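Long-range contact in carboxysome assembly protein CcmN (Synechococcus elongatus, PDB 7D6C), which helps build the beta-carboxysome, its N-terminal domain, the part described here, binding CcmM while its C-terminal peptide binds the shell protein CcmK2: residues T25-V36 with E47-S58. Sequence-based numbering, arbitrary orientation.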
loop_
_atom_site.group_PDB
_atom_site.type_symbol
_atom_site.label_atom_id
_atom_site.label_comp_id
_atom_site.label_asym_id
_atom_site.label_seq_id
_atom_site.Cartn_x
_atom_site.Cartn_y
_atom_site.Cartn_z
ATOM N N THR F 25 -0.597 -19.137 -10.877
ATOM C CA THR F 25 0.188 -20.233 -11.370
ATOM C C THR F 25 1.653 -19.970 -11.041
ATOM O O THR F 25 2.284 -19.600 -12.022
ATOM C CB THR F 25 0.028 -20.456 -12.868
ATOM O OG1 THR F 25 0.697 -19.406 -13.623
ATOM C CG2 THR F 25 -1.421 -20.242 -13.400
ATOM N N ILE F 26 2.400 -20.160 -9.831
ATOM C CA ILE F 26 3.682 -19.403 -9.500
ATOM C C ILE F 26 5.011 -20.030 -9.972
ATOM O O ILE F 26 5.191 -21.229 -9.991
ATOM C CB ILE F 26 3.707 -19.059 -8.006
ATOM C CG1 ILE F 26 2.505 -18.235 -7.576
ATOM C CG2 ILE F 26 4.934 -18.247 -7.604
ATOM C CD1 ILE F 26 2.439 -17.884 -5.955
ATOM N N ALA F 27 5.988 -19.141 -10.275
ATOM C CA ALA F 27 7.298 -19.498 -10.839
ATOM C C ALA F 27 8.346 -19.763 -9.761
ATOM O O ALA F 27 8.531 -18.979 -8.828
ATOM C CB ALA F 27 7.813 -18.451 -11.807
ATOM N N ALA F 28 9.067 -20.897 -9.912
ATOM C CA ALA F 28 9.810 -21.450 -8.775
ATOM C C ALA F 28 10.842 -20.472 -8.242
ATOM O O ALA F 28 11.149 -20.515 -7.049
ATOM C CB ALA F 28 10.444 -22.765 -9.188
ATOM N N ASP F 29 11.365 -19.566 -9.083
ATOM C CA ASP F 29 12.393 -18.624 -8.650
ATOM C C ASP F 29 11.832 -17.262 -8.220
ATOM O O ASP F 29 12.604 -16.316 -8.025
ATOM C CB ASP F 29 13.432 -18.457 -9.756
ATOM C CG ASP F 29 12.835 -17.910 -11.029
ATOM O OD1 ASP F 29 11.621 -17.603 -11.027
ATOM O OD2 ASP F 29 13.583 -17.784 -12.030
ATOM N N VAL F 30 10.514 -17.146 -8.078
ATOM C CA VAL F 30 9.856 -15.909 -7.683
ATOM C C VAL F 30 10.035 -15.708 -6.190
ATOM O O VAL F 30 10.066 -16.664 -5.411
ATOM C CB VAL F 30 8.364 -15.946 -8.071
ATOM C CG1 VAL F 30 7.566 -14.864 -7.333
ATOM C CG2 VAL F 30 8.195 -15.791 -9.561
ATOM N N VAL F 31 10.168 -14.449 -5.790
ATOM C CA VAL F 31 10.298 -14.068 -4.396
ATOM C C VAL F 31 9.129 -13.159 -4.067
ATOM O O VAL F 31 8.999 -12.080 -4.657
ATOM C CB VAL F 31 11.631 -13.355 -4.141
ATOM C CG1 VAL F 31 11.832 -13.091 -2.641
ATOM C CG2 VAL F 31 12.787 -14.142 -4.775
ATOM N N ILE F 32 8.272 -13.592 -3.142
ATOM C CA ILE F 32 7.110 -12.811 -2.720
ATOM C C ILE F 32 7.248 -12.500 -1.241
ATOM O O ILE F 32 7.315 -13.423 -0.415
ATOM C CB ILE F 32 5.785 -13.543 -2.977
ATOM C CG1 ILE F 32 5.590 -13.811 -4.474
ATOM C CG2 ILE F 32 4.627 -12.723 -2.393
ATOM C CD1 ILE F 32 4.611 -14.933 -4.764
ATOM N N ALA F 33 7.246 -11.209 -0.901
ATOM C CA ALA F 33 7.355 -10.811 0.499
ATOM C C ALA F 33 6.107 -11.218 1.277
ATOM O O ALA F 33 5.019 -11.364 0.705
ATOM C CB ALA F 33 7.557 -9.309 0.615
ATOM N N PRO F 34 6.233 -11.403 2.588
ATOM C CA PRO F 34 5.062 -11.774 3.397
ATOM C C PRO F 34 4.002 -10.678 3.412
ATOM O O PRO F 34 4.308 -9.480 3.418
ATOM C CB PRO F 34 5.656 -11.995 4.791
ATOM C CG PRO F 34 7.067 -12.346 4.530
ATOM C CD PRO F 34 7.484 -11.518 3.351
ATOM N N GLY F 35 2.741 -11.098 3.418
ATOM C CA GLY F 35 1.671 -10.136 3.450
ATOM C C GLY F 35 1.282 -9.583 2.106
ATOM O O GLY F 35 0.392 -8.716 2.035
ATOM N N VAL F 36 1.907 -10.053 1.029
ATOM C CA VAL F 36 1.413 -9.686 -0.290
ATOM C C VAL F 36 0.120 -10.444 -0.592
ATOM O O VAL F 36 -0.081 -11.590 -0.164
ATOM C CB VAL F 36 2.499 -9.925 -1.342
ATOM C CG1 VAL F 36 1.910 -9.855 -2.740
ATOM C CG2 VAL F 36 3.590 -8.890 -1.158
ATOM N N GLU F 47 -0.565 -14.049 -13.310
ATOM C CA GLU F 47 0.567 -14.784 -13.866
ATOM C C GLU F 47 1.840 -13.990 -13.613
ATOM O O GLU F 47 1.928 -12.827 -14.019
ATOM C CB GLU F 47 0.378 -15.041 -15.367
ATOM C CG GLU F 47 1.449 -15.897 -16.060
ATOM C CD GLU F 47 1.232 -16.041 -17.589
ATOM O OE1 GLU F 47 0.102 -15.805 -18.078
ATOM O OE2 GLU F 47 2.198 -16.393 -18.307
ATOM N N ILE F 48 2.816 -14.617 -12.949
ATOM C CA ILE F 48 4.064 -13.966 -12.552
ATOM C C ILE F 48 5.229 -14.779 -13.106
ATOM O O ILE F 48 5.329 -15.969 -12.825
ATOM C CB ILE F 48 4.174 -13.842 -11.020
ATOM C CG1 ILE F 48 2.998 -13.049 -10.451
ATOM C CG2 ILE F 48 5.504 -13.255 -10.578
ATOM C CD1 ILE F 48 2.724 -13.398 -9.035
ATOM N N ALA F 49 6.126 -14.145 -13.855
ATOM C CA ALA F 49 7.144 -14.894 -14.581
ATOM C C ALA F 49 8.396 -15.121 -13.721
ATOM O O ALA F 49 8.354 -15.047 -12.489
ATOM C CB ALA F 49 7.470 -14.176 -15.897
ATOM N N SER F 50 9.534 -15.361 -14.374
ATOM C CA SER F 50 10.732 -15.886 -13.739
ATOM C C SER F 50 11.545 -14.744 -13.155
ATOM O O SER F 50 11.770 -13.729 -13.819
ATOM C CB SER F 50 11.588 -16.621 -14.769
ATOM O OG SER F 50 10.852 -17.677 -15.381
ATOM N N GLY F 51 12.004 -14.915 -11.920
ATOM C CA GLY F 51 12.910 -13.950 -11.332
ATOM C C GLY F 51 12.260 -12.712 -10.766
ATOM O O GLY F 51 12.974 -11.820 -10.296
ATOM N N VAL F 52 10.934 -12.635 -10.795
ATOM C CA VAL F 52 10.196 -11.536 -10.199
ATOM C C VAL F 52 10.341 -11.486 -8.684
ATOM O O VAL F 52 10.417 -12.515 -8.001
ATOM C CB VAL F 52 8.722 -11.664 -10.617
ATOM C CG1 VAL F 52 7.820 -10.782 -9.744
ATOM C CG2 VAL F 52 8.597 -11.232 -12.066
ATOM N N CYS F 53 10.351 -10.258 -8.160
ATOM C CA CYS F 53 10.283 -9.969 -6.733
ATOM C C CYS F 53 9.114 -9.040 -6.483
ATOM O O CYS F 53 8.949 -8.049 -7.202
ATOM C CB CYS F 53 11.555 -9.304 -6.259
ATOM S SG CYS F 53 12.951 -10.196 -6.856
ATOM N N ILE F 54 8.322 -9.343 -5.461
ATOM C CA ILE F 54 7.208 -8.497 -5.059
ATOM C C ILE F 54 7.416 -8.080 -3.620
ATOM O O ILE F 54 7.468 -8.929 -2.720
ATOM C CB ILE F 54 5.866 -9.210 -5.218
ATOM C CG1 ILE F 54 5.759 -9.799 -6.649
ATOM C CG2 ILE F 54 4.724 -8.250 -4.784
ATOM C CD1 ILE F 54 4.605 -10.718 -6.843
ATOM N N GLY F 55 7.478 -6.770 -3.402
ATOM C CA GLY F 55 7.795 -6.237 -2.098
ATOM C C GLY F 55 6.635 -6.231 -1.115
ATOM O O GLY F 55 5.453 -6.300 -1.464
ATOM N N LEU F 56 7.033 -6.140 0.150
ATOM C CA LEU F 56 6.135 -6.011 1.294
ATOM C C LEU F 56 4.886 -5.189 0.984
ATOM O O LEU F 56 4.953 -4.137 0.342
ATOM C CB LEU F 56 6.910 -5.348 2.434
ATOM C CG LEU F 56 6.166 -5.338 3.746
ATOM C CD1 LEU F 56 5.691 -6.762 4.016
ATOM C CD2 LEU F 56 7.077 -4.817 4.846
ATOM N N GLY F 57 3.741 -5.669 1.463
ATOM C CA GLY F 57 2.526 -4.878 1.378
ATOM C C GLY F 57 1.961 -4.653 -0.010
ATOM O O GLY F 57 1.103 -3.780 -0.180
ATOM N N SER F 58 2.414 -5.399 -1.017
ATOM C CA SER F 58 1.866 -5.196 -2.349
ATOM C C SER F 58 0.541 -5.927 -2.462
ATOM O O SER F 58 0.229 -6.815 -1.668
ATOM C CB SER F 58 2.845 -5.665 -3.423
ATOM O OG SER F 58 3.981 -4.815 -3.503
#
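V30 and I48 meet methyl to methyl, V30 CG2 lying 3.8 Å from I48 CG2 with the two side chains crossing at about a right angle. V30 holds CG1 anti to the backbone N (chi1 164°), which sets CG2 beside that N, where it meets I48 CG2; V30 CG2 also lies 4.3 Å from V52 CB. Cut back to an alanine here, the side chain loses both methyls that join V30 to I48, probably leaving a gap beside I48 CG2 and V52 CB. I32 and I54 instead run side by side in the same direction, I32 CG1 being 4.0 Å from I54 CD1. The other branch of I54, CG2, meets V36 CG1 at 3.8 Å, and here the side chains again cross roughly perpendicularly. Stacking of I32 over I54, equivalent positions on successive coils, belongs to the left-handed parallel beta-helix, whereas the V30–I48 and V36–I54 contacts are staggered between coils; L75 continues the stack on the next coil, where I69 packs on I48. In-register parallel pairing agrees with this: I54 N donates to V31 O (2.9 Å), and A33 N to I54 O (2.9 Å, N-H...O angle 163°). On the opposite face of these strands, V31 and C53 pack against I39 and H61 of the second CcmN subunit. At the corner, G51 N reaches D29 OD1 at 2.9 Å, approaching from above the carboxylate, 54° out of its plane.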